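Local coordinates for 2-polyprenyl-6-methoxyphenol hydroxylase-like FAD-dependent oxidoreductase (Streptomyces sp. NRRL 11266, PDB 6UI5), which binds flavin-adenine dinucleotide and is an FAD-dependent oxidoreductase with a Rossmann-type FAD-binding domain and a thioredoxin-like C-terminal domain, at residues G62-T67 with P88-H93; V73-L78 with E360-F365; G153-G156 with I160-K163; A439-E444 with V453-P458. All blocks are in the same frame, centred on the assembly; numbering follows the deposited sequence.

Overall arrangement
Following the chain from the N terminus, 62-67 meets 88-93 in interaction 1, closing a short loop that holds the hairpin of strands 69-75 and 78-80. Interaction 2 opens inside that loop, at 73-78, and closes only at 360-365, so the two cross; they reach one three-stranded antiparallel sheet and tie it to helix 48-55 and to helix 352-365 at the subunit interface. Interaction 3, three residues across, is nested within the long loop of interaction 2 and joins the parallel sheet to helix 160-164 beside FAD, about 31 Å between centres from interaction 1. Interaction 4 follows in series, confined to the C-terminal domain and about 43 Å between centres from interaction 3.

Interaction 1 of 4, residues G62-T67 with P88-H93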
loop_
_atom_site.group_PDB
_atom_site.type_symbol
_atom_site.label_atom_id
_atom_site.label_comp_id
_atom_site.label_asym_id
_atom_site.label_seq_id
_atom_site.Cartn_x
_atom_site.Cartn_y
_atom_site.Cartn_z
ATOM N N GLY A 62 -29.336 -11.445 20.689
ATOM C CA GLY A 62 -30.480 -12.145 20.141
ATOM C C GLY A 62 -30.139 -12.566 18.736
ATOM O O GLY A 62 -30.279 -13.731 18.365
ATOM N N LEU A 63 -29.642 -11.607 17.959
ATOM C CA LEU A 63 -28.955 -11.951 16.725
ATOM C C LEU A 63 -27.658 -12.707 16.995
ATOM O O LEU A 63 -27.210 -13.482 16.142
ATOM C CB LEU A 63 -28.666 -10.690 15.931
ATOM C CG LEU A 63 -29.795 -9.917 15.248
ATOM C CD1 LEU A 63 -29.160 -8.694 14.624
ATOM C CD2 LEU A 63 -30.480 -10.742 14.164
ATOM N N ARG A 64 -27.032 -12.494 18.161
ATOM C CA ARG A 64 -25.725 -13.098 18.410
ATOM C C ARG A 64 -25.841 -14.564 18.843
ATOM O O ARG A 64 -25.062 -15.408 18.384
ATOM C CB ARG A 64 -24.952 -12.274 19.454
ATOM C CG ARG A 64 -24.114 -11.131 18.864
ATOM C CD ARG A 64 -23.011 -10.558 19.840
ATOM N NE ARG A 64 -23.603 -9.775 20.921
ATOM C CZ ARG A 64 -23.535 -8.456 21.028
ATOM N NH1 ARG A 64 -22.844 -7.746 20.148
ATOM N NH2 ARG A 64 -24.155 -7.853 22.034
ATOM N N GLU A 65 -26.805 -14.896 19.706
ATOM C CA GLU A 65 -26.854 -16.236 20.280
ATOM C C GLU A 65 -27.024 -17.281 19.193
ATOM O O GLU A 65 -27.811 -17.106 18.259
ATOM C CB GLU A 65 -27.999 -16.365 21.291
ATOM C CG GLU A 65 -28.359 -17.816 21.688
ATOM C CD GLU A 65 -27.429 -18.408 22.744
ATOM O OE1 GLU A 65 -26.444 -17.739 23.128
ATOM O OE2 GLU A 65 -27.687 -19.546 23.193
ATOM N N GLY A 66 -26.263 -18.373 19.322
ATOM C CA GLY A 66 -26.356 -19.507 18.430
ATOM C C GLY A 66 -25.578 -19.388 17.137
ATOM O O GLY A 66 -25.401 -20.402 16.443
ATOM N N THR A 67 -25.110 -18.189 16.786
ATOM C CA THR A 67 -24.423 -17.970 15.523
ATOM C C THR A 67 -22.919 -18.080 15.718
ATOM O O THR A 67 -22.386 -17.752 16.781
ATOM C CB THR A 67 -24.766 -16.602 14.937
ATOM O OG1 THR A 67 -24.284 -15.578 15.815
ATOM C CG2 THR A 67 -26.282 -16.457 14.735
ATOM N N PRO A 88 -11.112 -3.826 23.978
ATOM C CA PRO A 88 -11.834 -5.054 23.602
ATOM C C PRO A 88 -12.883 -4.791 22.524
ATOM O O PRO A 88 -13.604 -3.789 22.561
ATOM C CB PRO A 88 -12.501 -5.500 24.911
ATOM C CG PRO A 88 -11.805 -4.736 25.999
ATOM C CD PRO A 88 -11.356 -3.443 25.375
ATOM N N ARG A 89 -12.949 -5.703 21.545
ATOM C CA ARG A 89 -14.033 -5.723 20.566
ATOM C C ARG A 89 -14.477 -7.138 20.219
ATOM O O ARG A 89 -14.138 -8.096 20.913
ATOM C CB ARG A 89 -13.643 -4.983 19.283
ATOM C CG ARG A 89 -12.679 -3.800 19.493
ATOM C CD ARG A 89 -13.286 -2.516 19.000
ATOM N NE ARG A 89 -12.464 -1.358 19.345
ATOM C CZ ARG A 89 -12.935 -0.166 19.706
ATOM N NH1 ARG A 89 -14.261 0.072 19.767
ATOM N NH2 ARG A 89 -12.073 0.811 20.023
ATOM N N GLU A 90 -15.215 -7.261 19.124
ATOM C CA GLU A 90 -15.944 -8.484 18.834
ATOM C C GLU A 90 -15.408 -9.170 17.588
ATOM O O GLU A 90 -14.965 -8.508 16.645
ATOM C CB GLU A 90 -17.431 -8.196 18.611
ATOM C CG GLU A 90 -18.220 -7.904 19.832
ATOM C CD GLU A 90 -19.640 -7.511 19.486
ATOM O OE1 GLU A 90 -19.841 -6.342 19.085
ATOM O OE2 GLU A 90 -20.543 -8.371 19.602
ATOM N N PRO A 91 -15.464 -10.494 17.545
ATOM C CA PRO A 91 -15.351 -11.194 16.261
ATOM C C PRO A 91 -16.544 -10.879 15.376
ATOM O O PRO A 91 -17.632 -10.560 15.861
ATOM C CB PRO A 91 -15.347 -12.669 16.667
ATOM C CG PRO A 91 -16.165 -12.688 17.967
ATOM C CD PRO A 91 -15.770 -11.409 18.663
ATOM N N THR A 92 -16.336 -10.982 14.062
ATOM C CA THR A 92 -17.472 -11.013 13.140
ATOM C C THR A 92 -18.388 -12.176 13.484
ATOM O O THR A 92 -17.926 -13.305 13.681
ATOM C CB THR A 92 -16.995 -11.138 11.697
ATOM O OG1 THR A 92 -16.505 -9.880 11.244
ATOM C CG2 THR A 92 -18.127 -11.530 10.796
ATOM N N HIS A 93 -19.686 -11.893 13.579
ATOM C CA HIS A 93 -20.682 -12.926 13.821
ATOM C C HIS A 93 -21.442 -13.265 12.534
ATOM O O HIS A 93 -21.705 -12.395 11.696
ATOM C CB HIS A 93 -21.663 -12.491 14.909
ATOM C CG HIS A 93 -21.117 -12.588 16.300
ATOM N ND1 HIS A 93 -20.049 -11.834 16.736
ATOM C CD2 HIS A 93 -21.522 -13.321 17.366
ATOM C CE1 HIS A 93 -19.808 -12.112 18.006
ATOM N NE2 HIS A 93 -20.686 -13.014 18.410
#
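Arg64 reaches over His93 to Glu90 from the first position of a type II beta turn, Arg64 to Thr67, which precedes strand 69-75; His93 lies on strand 92-93, the neighbour of that strand in an antiparallel sheet. The arginine starts at the rim of the imidazole, its CB 4.1 Å from His93 CD2. CG closes to 3.7 Å from His93 CD2, and CD stands over one ring face, 3.7 Å from His93 NE2. Lying 24° off the ring normal, CD makes a CH-pi contact. Beyond it the chain bends (chi3 -72°), and the guanidinium, its plane 65° from the ring's, does not stack. NE and CZ both pass close to Glu90 OE2, and NH1 forms a salt bridge with that oxygen, modelled so short that its length is doubtful. NH2 pairs with Asp55 on helix 48-55. The ring is steadied by His93 ND1, which donates to Pro91 O at 2.9 Å. Arg64 O accepts two donors from the same face of its plane: Thr67 N at 3.2 Å and Thr67 OG1 at 2.7 Å. That hydroxyl also lies at the imidazole edge, Thr67 OG1 being 3.9 Å from His93 CD2 and in the ring plane.

Interaction 2 of 4, residues V73-L78 with E360-F365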
loop_
_atom_site.group_PDB
_atom_site.type_symbol
_atom_site.label_atom_id
_atom_site.label_comp_id
_atom_site.label_asym_id
_atom_site.label_seq_id
_atom_site.Cartn_x
_atom_site.Cartn_y
_atom_site.Cartn_z
ATOM N N VAL A 73 -9.729 -11.364 10.601
ATOM C CA VAL A 73 -10.086 -10.249 9.737
ATOM C C VAL A 73 -9.109 -10.269 8.578
ATOM O O VAL A 73 -7.898 -10.115 8.785
ATOM C CB VAL A 73 -10.011 -8.908 10.488
ATOM C CG1 VAL A 73 -10.114 -7.776 9.509
ATOM C CG2 VAL A 73 -11.094 -8.810 11.592
ATOM N N ARG A 74 -9.616 -10.451 7.362
ATOM C CA ARG A 74 -8.762 -10.635 6.201
ATOM C C ARG A 74 -8.716 -9.364 5.357
ATOM O O ARG A 74 -9.620 -8.535 5.407
ATOM C CB ARG A 74 -9.236 -11.831 5.357
ATOM C CG ARG A 74 -9.310 -13.148 6.143
ATOM C CD ARG A 74 -8.727 -14.359 5.392
ATOM N NE ARG A 74 -8.270 -15.412 6.312
ATOM C CZ ARG A 74 -6.988 -15.701 6.569
ATOM N NH1 ARG A 74 -6.010 -15.036 5.958
ATOM N NH2 ARG A 74 -6.680 -16.671 7.430
ATOM N N PHE A 75 -7.633 -9.194 4.608
ATOM C CA PHE A 75 -7.516 -8.171 3.569
ATOM C C PHE A 75 -7.265 -8.922 2.274
ATOM O O PHE A 75 -6.217 -9.560 2.114
ATOM C CB PHE A 75 -6.376 -7.185 3.859
ATOM C CG PHE A 75 -6.421 -5.913 3.018
ATOM C CD1 PHE A 75 -7.386 -4.923 3.269
ATOM C CD2 PHE A 75 -5.485 -5.688 2.022
ATOM C CE1 PHE A 75 -7.430 -3.742 2.511
ATOM C CE2 PHE A 75 -5.513 -4.509 1.250
ATOM C CZ PHE A 75 -6.488 -3.535 1.499
ATOM N N ALA A 76 -8.209 -8.842 1.346
ATOM C CA ALA A 76 -8.266 -9.880 0.327
ATOM C C ALA A 76 -8.197 -11.216 1.057
ATOM O O ALA A 76 -9.098 -11.544 1.836
ATOM C CB ALA A 76 -7.130 -9.732 -0.699
ATOM N N ASP A 77 -7.101 -11.953 0.873
ATOM C CA ASP A 77 -6.917 -13.250 1.515
ATOM C C ASP A 77 -5.734 -13.253 2.470
ATOM O O ASP A 77 -5.281 -14.331 2.877
ATOM C CB ASP A 77 -6.754 -14.352 0.461
ATOM C CG ASP A 77 -5.512 -14.167 -0.382
ATOM O OD1 ASP A 77 -5.538 -13.322 -1.301
ATOM O OD2 ASP A 77 -4.508 -14.866 -0.123
ATOM N N LEU A 78 -5.220 -12.082 2.830
ATOM C CA LEU A 78 -4.176 -11.961 3.837
ATOM C C LEU A 78 -4.794 -11.728 5.212
ATOM O O LEU A 78 -5.942 -11.301 5.339
ATOM C CB LEU A 78 -3.231 -10.806 3.510
ATOM C CG LEU A 78 -2.584 -10.859 2.134
ATOM C CD1 LEU A 78 -1.518 -9.764 1.990
ATOM C CD2 LEU A 78 -2.003 -12.246 1.876
ATOM N N GLU A 360 3.115 -8.937 -2.807
ATOM C CA GLU A 360 4.399 -8.691 -2.174
ATOM C C GLU A 360 4.399 -7.337 -1.472
ATOM O O GLU A 360 4.858 -7.229 -0.331
ATOM C CB GLU A 360 5.523 -8.801 -3.215
ATOM C CG GLU A 360 5.812 -10.266 -3.609
ATOM C CD GLU A 360 6.969 -10.441 -4.593
ATOM O OE1 GLU A 360 7.670 -9.447 -4.881
ATOM O OE2 GLU A 360 7.170 -11.579 -5.089
ATOM N N MET A 361 3.834 -6.311 -2.117
ATOM C CA MET A 361 3.837 -4.958 -1.563
ATOM C C MET A 361 3.082 -4.913 -0.238
ATOM O O MET A 361 3.660 -4.590 0.807
ATOM C CB MET A 361 3.248 -3.967 -2.576
ATOM C CG MET A 361 3.405 -2.474 -2.213
ATOM S SD MET A 361 5.096 -1.737 -2.301
ATOM C CE MET A 361 5.788 -2.127 -0.692
ATOM N N MET A 362 1.788 -5.267 -0.261
ATOM C CA MET A 362 1.016 -5.395 0.974
ATOM C C MET A 362 1.693 -6.327 1.962
ATOM O O MET A 362 1.578 -6.128 3.179
ATOM C CB MET A 362 -0.400 -5.903 0.665
ATOM C CG MET A 362 -1.341 -4.817 0.201
ATOM S SD MET A 362 -1.474 -3.566 1.494
ATOM C CE MET A 362 -2.153 -4.570 2.808
ATOM N N GLY A 363 2.398 -7.353 1.461
ATOM C CA GLY A 363 3.201 -8.188 2.345
ATOM C C GLY A 363 4.150 -7.366 3.199
ATOM O O GLY A 363 4.259 -7.578 4.408
ATOM N N GLU A 364 4.825 -6.387 2.581
ATOM C CA GLU A 364 5.741 -5.526 3.330
ATOM C C GLU A 364 4.992 -4.592 4.274
ATOM O O GLU A 364 5.392 -4.430 5.432
ATOM C CB GLU A 364 6.621 -4.710 2.371
ATOM C CG GLU A 364 7.711 -5.499 1.639
ATOM C CD GLU A 364 8.488 -6.455 2.539
ATOM O OE1 GLU A 364 8.915 -6.038 3.642
ATOM O OE2 GLU A 364 8.654 -7.637 2.140
ATOM N N PHE A 365 3.901 -3.970 3.802
ATOM C CA PHE A 365 3.206 -2.964 4.603
ATOM C C PHE A 365 2.560 -3.578 5.841
ATOM O O PHE A 365 2.552 -2.963 6.916
ATOM C CB PHE A 365 2.153 -2.247 3.762
ATOM C CG PHE A 365 2.712 -1.315 2.719
ATOM C CD1 PHE A 365 4.071 -1.079 2.624
ATOM C CD2 PHE A 365 1.855 -0.624 1.862
ATOM C CE1 PHE A 365 4.570 -0.205 1.676
ATOM C CE2 PHE A 365 2.348 0.243 0.902
ATOM C CZ PHE A 365 3.711 0.454 0.808
#
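Phe75 and Leu78 face Met362 across well-separated backbones: the closest CA atoms, Leu78 CA and Gly363 CA, are 8.4 Å apart. Phe75 to Leu78 forms a type II' turn closed by two backbone bonds, Phe75 N to Leu78 O and Leu78 N to Phe75 O, both 2.8 Å. Ala76 takes the positive phi (49°) that its second position requires. The partner, 360-365, is the last part of helix 352-365, and side chains alone bridge the gap. Phe75 has CG anti to its backbone nitrogen (chi1 -166°), which sets the ring where the Met362 methyl can meet its CD2-CE2 side. Met362, bent at chi2 and chi3, crosses it at about a right angle and touches with its methyl: CE is 3.6 Å from Phe75 CD2 and 3.7 Å from Phe75 CE2. SD stands further back, 5.2 Å from the Phe75 ring centroid. Nearer the backbone of the same methionine, CB meets Leu78 CD1 at 4.2 Å. Leu375 of helix 369-379 packs on Phe75 and Met362, while Met361 of the second subunit packs on Phe75, placing the contact beside the dimer interface. The result is an oblique Met-aromatic contact joining the end of a type II' beta hairpin to a helix.

Interaction 3 of 4, residues G153-G156 with I160-K163; sequences GCDG and IVRK. With FAD (flavin-adenine dinucleotide), chain C.
This is a buried side-chain-to-backbone contact in which Gly153, the last residue of strand 150-153 in the parallel sheet of the FAD-binding domain, and Asp155 in the loop that follows meet the first turn of helix 160-164. Asp155 OD2 accepts from Val161 N at 3.2 Å; the bond is nearly straight (174°) and uses the syn lone pair. Ile160 N is also close, 2.9 Å from Asp155 OD2. The carboxylate gets there with its CG between the backbone nitrogen and carbonyl carbon (chi1 41°). Its other oxygen, OD1, is bonded to Ser159 OG, which receives Arg162 N, so both residues hold the opening turn of the helix. Apolar contact adds to this: Val161 CG2 lies 3.6 Å from Gly153 CA, where the glycine lets the valine come up against the main chain. The same loop also borders the cofactor: Asp155 O is 3.1 Å from FAD C8A and Asp155 CB 3.4 Å from FAD N7A, Cys154 O is 3.4 Å from FAD C5B, and Ile160 CD1 approaches the adenine amino group. The sequence from Asp155 and Gly156 through Ser159 to Arg162 is consistent with the DG fingerprint of flavin-dependent hydroxylases. With the helix start directed at a buried carboxylate and hydrogen bonds to both its oxygens, Asp155 is probably ionised, and its bonds probably help to hold the main chain beside the adenosine half of FAD.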
loop_
_atom_site.group_PDB
_atom_site.type_symbol
_atom_site.label_atom_id
_atom_site.label_comp_id
_atom_site.label_asym_id
_atom_site.label_seq_id
_atom_site.Cartn_x
_atom_site.Cartn_y
_atom_site.Cartn_z
ATOM N N GLY A 153 -33.146 9.212 0.277
ATOM C CA GLY A 153 -33.114 8.076 -0.600
ATOM C C GLY A 153 -32.198 6.997 -0.078
ATOM O O GLY A 153 -30.974 7.129 -0.163
ATOM N N CYS A 154 -32.774 5.932 0.474
ATOM C CA CYS A 154 -32.042 4.700 0.742
ATOM C C CYS A 154 -32.461 3.607 -0.248
ATOM O O CYS A 154 -32.637 2.437 0.110
ATOM C CB CYS A 154 -32.254 4.270 2.193
ATOM S SG CYS A 154 -32.114 5.645 3.406
ATOM N N ASP A 155 -32.662 3.983 -1.511
ATOM C CA ASP A 155 -33.280 3.087 -2.483
ATOM C C ASP A 155 -32.272 2.317 -3.326
ATOM O O ASP A 155 -32.610 1.894 -4.434
ATOM C CB ASP A 155 -34.227 3.866 -3.396
ATOM C CG ASP A 155 -33.659 5.211 -3.809
ATOM O OD1 ASP A 155 -32.784 5.750 -3.065
ATOM O OD2 ASP A 155 -34.104 5.722 -4.871
ATOM N N GLY A 156 -31.041 2.142 -2.839
ATOM C CA GLY A 156 -30.125 1.190 -3.441
ATOM C C GLY A 156 -29.276 1.781 -4.538
ATOM O O GLY A 156 -29.332 2.969 -4.859
ATOM N N ILE A 160 -33.406 6.193 -7.629
ATOM C CA ILE A 160 -34.132 7.273 -8.288
ATOM C C ILE A 160 -33.872 8.593 -7.568
ATOM O O ILE A 160 -33.707 9.643 -8.204
ATOM C CB ILE A 160 -35.640 6.955 -8.360
ATOM C CG1 ILE A 160 -35.940 5.860 -9.402
ATOM C CG2 ILE A 160 -36.437 8.219 -8.671
ATOM C CD1 ILE A 160 -35.921 4.423 -8.859
ATOM N N VAL A 161 -33.830 8.569 -6.232
ATOM C CA VAL A 161 -33.653 9.815 -5.484
ATOM C C VAL A 161 -32.343 10.481 -5.868
ATOM O O VAL A 161 -32.285 11.688 -6.132
ATOM C CB VAL A 161 -33.723 9.579 -3.964
ATOM C CG1 VAL A 161 -33.501 10.908 -3.244
ATOM C CG2 VAL A 161 -35.073 8.991 -3.539
ATOM N N ARG A 162 -31.267 9.712 -5.905
ATOM C CA ARG A 162 -30.001 10.311 -6.281
ATOM C C ARG A 162 -30.065 10.926 -7.678
ATOM O O ARG A 162 -29.693 12.087 -7.893
ATOM C CB ARG A 162 -28.928 9.251 -6.226
ATOM C CG ARG A 162 -27.737 9.742 -6.900
ATOM C CD ARG A 162 -26.816 8.679 -6.941
ATOM N NE ARG A 162 -27.384 7.658 -7.769
ATOM C CZ ARG A 162 -26.882 6.448 -7.690
ATOM N NH1 ARG A 162 -25.961 6.232 -6.742
ATOM N NH2 ARG A 162 -27.305 5.432 -8.431
ATOM N N LYS A 163 -30.507 10.135 -8.650
ATOM C CA LYS A 163 -30.455 10.583 -10.036
ATOM C C LYS A 163 -31.302 11.834 -10.251
ATOM O O LYS A 163 -30.829 12.823 -10.824
ATOM C CB LYS A 163 -30.886 9.441 -10.954
ATOM C CG LYS A 163 -29.986 8.200 -10.883
ATOM C CD LYS A 163 -30.636 7.024 -11.622
ATOM C CE LYS A 163 -29.871 5.715 -11.427
ATOM N NZ LYS A 163 -28.463 5.803 -11.891
HETATM P PA FAD C . -30.648 -2.184 -0.765
HETATM O O1A FAD C . -30.281 -3.409 0.042
HETATM O O2A FAD C . -30.306 -2.449 -2.222
HETATM O O5B FAD C . -32.212 -1.721 -0.469
HETATM C C5B FAD C . -32.811 -0.708 -1.263
HETATM C C4B FAD C . -34.363 -0.886 -1.194
HETATM O O4B FAD C . -35.020 0.089 -1.772
HETATM C C3B FAD C . -34.780 -2.162 -1.963
HETATM O O3B FAD C . -35.756 -2.792 -1.253
HETATM C C2B FAD C . -35.337 -1.627 -3.297
HETATM O O2B FAD C . -36.181 -2.693 -3.897
HETATM C C1B FAD C . -36.027 -0.600 -2.884
HETATM N N9A FAD C . -36.273 0.445 -3.858
HETATM C C8A FAD C . -35.449 0.840 -4.855
HETATM N N7A FAD C . -36.027 1.887 -5.481
HETATM C C5A FAD C . -37.199 2.150 -4.854
HETATM C C6A FAD C . -38.186 3.104 -5.066
HETATM N N6A FAD C . -38.470 4.203 -5.978
HETATM N N1A FAD C . -39.273 3.141 -4.290
HETATM C C2A FAD C . -39.415 2.256 -3.279
HETATM N N3A FAD C . -38.438 1.329 -3.061
HETATM C C4A FAD C . -37.339 1.273 -3.844
HETATM N N1 FAD C . -23.393 -7.147 2.387
HETATM C C2 FAD C . -22.536 -7.658 3.495
HETATM O O2 FAD C . -22.457 -7.087 4.534
HETATM N N3 FAD C . -21.768 -8.918 3.284
HETATM C C4 FAD C . -21.876 -9.620 2.004
HETATM O O4 FAD C . -21.280 -10.624 1.806
HETATM C C4X FAD C . -22.751 -9.072 0.904
HETATM N N5 FAD C . -22.808 -9.808 -0.337
HETATM C C5X FAD C . -23.650 -9.286 -1.443
HETATM C C6 FAD C . -23.693 -10.003 -2.641
HETATM C C7 FAD C . -24.478 -9.544 -3.692
HETATM C C7M FAD C . -24.327 -10.517 -4.852
HETATM C C8 FAD C . -25.236 -8.368 -3.573
HETATM C C8M FAD C . -26.075 -7.942 -4.784
HETATM C C9 FAD C . -25.194 -7.643 -2.369
HETATM C C9A FAD C . -24.396 -8.091 -1.289
HETATM N N10 FAD C . -24.328 -7.317 0.009
HETATM C C10 FAD C . -23.503 -7.842 1.093
HETATM C "C1'" FAD C . -25.146 -6.096 0.153
HETATM C "C2'" FAD C . -24.466 -4.763 0.510
HETATM O "O2'" FAD C . -24.210 -4.659 1.861
HETATM C "C3'" FAD C . -25.416 -3.599 0.234
HETATM O "O3'" FAD C . -24.657 -2.434 0.310
HETATM C "C4'" FAD C . -26.574 -3.427 1.238
HETATM O "O4'" FAD C . -27.428 -4.532 1.329
HETATM C "C5'" FAD C . -27.381 -2.259 0.658
HETATM O "O5'" FAD C . -28.224 -1.698 1.625
HETATM P P FAD C . -29.282 -0.497 1.214
HETATM O O1P FAD C . -30.445 -0.522 2.177
HETATM O O2P FAD C . -28.651 0.878 1.098
HETATM O O3P FAD C . -29.752 -0.864 -0.328
#

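Interaction 4 of 4, residues A439-E444 with V453-P458; sequences ASAQEE and VVRAQP
Arg455 is held flat between Ala439 and Val453, and this sandwich is the tight part of a surface contact in the thioredoxin-like C-terminal domain. Strand 451-455 runs parallel to its neighbour 430-434 at the outside of a mixed sheet, and 439-444 belongs to the connection between them. Ala439 CB comes over one face of the guanidinium and Val453 CG1, from the same strand as the arginine, over the opposite face, neither centred on the group. Ala439 CB also touches the stem, 3.7 Å from Arg455 CD. A bend at chi2 (-82°) turns the side chain to the Val453 side, which puts the guanidinium beside Val453 CG1. At the guanidinium edge, NH1 donates to Ala441 O at 3.1 Å; the bond is close to straight (171°), and the oxygen lies almost in the guanidinium plane. NH1 is shared with Asp434 OD2 in a salt bridge, and that same carboxylate oxygen receives Ala441 N, so strand 430-434 pins both partners.

This packed layer is itself at the surface, Ala439 being exposed; the Glu443 end is looser by its geometry. Glu443 crosses Arg455 at about a right angle, and its OE2 is 3.6 Å from Arg455 NH2, a long salt bridge with the two flat groups 77° apart. The carboxylate lies nearer to carbon, Glu443 OE1 being 3.2 Å from Val453 CG2. With NH1 engaged by a carbonyl and by Asp434 while Glu443 approaches obliquely, the directed bonding sits at NH1; Glu443 probably adds little more than a weak electrostatic pull.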
loop_
_atom_site.group_PDB
_atom_site.type_symbol
_atom_site.label_atom_id
_atom_site.label_comp_id
_atom_site.label_asym_id
_atom_site.label_seq_id
_atom_site.Cartn_x
_atom_site.Cartn_y
_atom_site.Cartn_z
ATOM N N ALA A 439 -19.273 10.295 41.304
ATOM C CA ALA A 439 -20.051 11.381 40.709
ATOM C C ALA A 439 -19.318 12.720 40.852
ATOM O O ALA A 439 -19.924 13.755 41.145
ATOM C CB ALA A 439 -21.464 11.450 41.291
ATOM N N SER A 440 -17.999 12.691 40.621
ATOM C CA SER A 440 -17.137 13.871 40.667
ATOM C C SER A 440 -17.290 14.783 39.447
ATOM O O SER A 440 -16.718 15.879 39.448
ATOM C CB SER A 440 -15.672 13.436 40.771
ATOM O OG SER A 440 -15.516 12.306 41.615
ATOM N N ALA A 441 -18.002 14.364 38.399
ATOM C CA ALA A 441 -18.085 15.175 37.191
ATOM C C ALA A 441 -19.180 16.220 37.355
ATOM O O ALA A 441 -20.230 15.946 37.945
ATOM C CB ALA A 441 -18.342 14.307 35.963
ATOM N N GLN A 442 -18.924 17.429 36.866
ATOM C CA GLN A 442 -19.904 18.508 36.947
ATOM C C GLN A 442 -20.718 18.473 35.665
ATOM O O GLN A 442 -20.191 18.764 34.589
ATOM C CB GLN A 442 -19.233 19.870 37.131
ATOM C CG GLN A 442 -20.210 21.055 37.043
ATOM C CD GLN A 442 -19.529 22.332 36.564
ATOM O OE1 GLN A 442 -20.084 23.078 35.752
ATOM N NE2 GLN A 442 -18.316 22.588 37.067
ATOM N N GLU A 443 -21.990 18.099 35.765
ATOM C CA GLU A 443 -22.807 18.002 34.568
ATOM C C GLU A 443 -23.360 19.370 34.192
ATOM O O GLU A 443 -23.875 20.101 35.044
ATOM C CB GLU A 443 -23.935 16.991 34.749
ATOM C CG GLU A 443 -24.855 17.224 35.910
ATOM C CD GLU A 443 -26.156 16.468 35.736
ATOM O OE1 GLU A 443 -26.730 16.544 34.623
ATOM O OE2 GLU A 443 -26.589 15.790 36.698
ATOM N N GLU A 444 -23.236 19.724 32.915
ATOM C CA GLU A 444 -23.758 21.000 32.447
ATOM C C GLU A 444 -25.267 20.836 32.294
ATOM O O GLU A 444 -25.758 20.316 31.285
ATOM C CB GLU A 444 -23.072 21.422 31.156
ATOM C CG GLU A 444 -21.568 21.581 31.281
ATOM C CD GLU A 444 -21.143 22.766 32.187
ATOM O OE1 GLU A 444 -21.918 23.736 32.314
ATOM O OE2 GLU A 444 -20.034 22.725 32.770
ATOM N N VAL A 453 -26.545 11.800 31.900
ATOM C CA VAL A 453 -25.385 11.494 32.720
ATOM C C VAL A 453 -25.499 10.053 33.174
ATOM O O VAL A 453 -26.544 9.642 33.680
ATOM C CB VAL A 453 -25.280 12.443 33.917
ATOM C CG1 VAL A 453 -23.973 12.202 34.616
ATOM C CG2 VAL A 453 -25.436 13.878 33.444
ATOM N N VAL A 454 -24.424 9.293 32.996
ATOM C CA VAL A 454 -24.288 7.932 33.503
ATOM C C VAL A 454 -23.080 7.904 34.442
ATOM O O VAL A 454 -21.945 8.174 34.013
ATOM C CB VAL A 454 -24.125 6.929 32.346
ATOM C CG1 VAL A 454 -23.721 5.545 32.855
ATOM C CG2 VAL A 454 -25.421 6.880 31.434
ATOM N N ARG A 455 -23.326 7.591 35.721
ATOM C CA ARG A 455 -22.299 7.527 36.760
ATOM C C ARG A 455 -21.890 6.079 36.971
ATOM O O ARG A 455 -22.697 5.253 37.409
ATOM C CB ARG A 455 -22.800 8.098 38.087
ATOM C CG ARG A 455 -23.593 9.374 37.998
ATOM C CD ARG A 455 -22.687 10.598 37.893
ATOM N NE ARG A 455 -23.475 11.821 38.053
ATOM C CZ ARG A 455 -22.977 13.050 38.034
ATOM N NH1 ARG A 455 -21.668 13.236 37.871
ATOM N NH2 ARG A 455 -23.789 14.090 38.196
ATOM N N ALA A 456 -20.639 5.776 36.674
ATOM C CA ALA A 456 -20.179 4.400 36.687
ATOM C C ALA A 456 -18.809 4.316 37.346
ATOM O O ALA A 456 -18.193 5.324 37.721
ATOM C CB ALA A 456 -20.120 3.826 35.260
ATOM N N GLN A 457 -18.329 3.097 37.447
ATOM C CA GLN A 457 -17.056 2.796 38.048
ATOM C C GLN A 457 -15.925 3.007 37.053
ATOM O O GLN A 457 -16.147 2.981 35.841
ATOM C CB GLN A 457 -17.068 1.378 38.598
ATOM C CG GLN A 457 -18.070 1.334 39.752
ATOM C CD GLN A 457 -17.477 2.030 40.969
ATOM O OE1 GLN A 457 -16.398 1.655 41.431
ATOM N NE2 GLN A 457 -18.158 3.065 41.467
ATOM N N PRO A 458 -14.727 3.333 37.537
ATOM C CA PRO A 458 -13.618 3.572 36.611
ATOM C C PRO A 458 -13.362 2.343 35.760
ATOM O O PRO A 458 -13.509 1.206 36.207
ATOM C CB PRO A 458 -12.438 3.886 37.543
ATOM C CG PRO A 458 -12.831 3.355 38.866
ATOM C CD PRO A 458 -14.316 3.529 38.942
#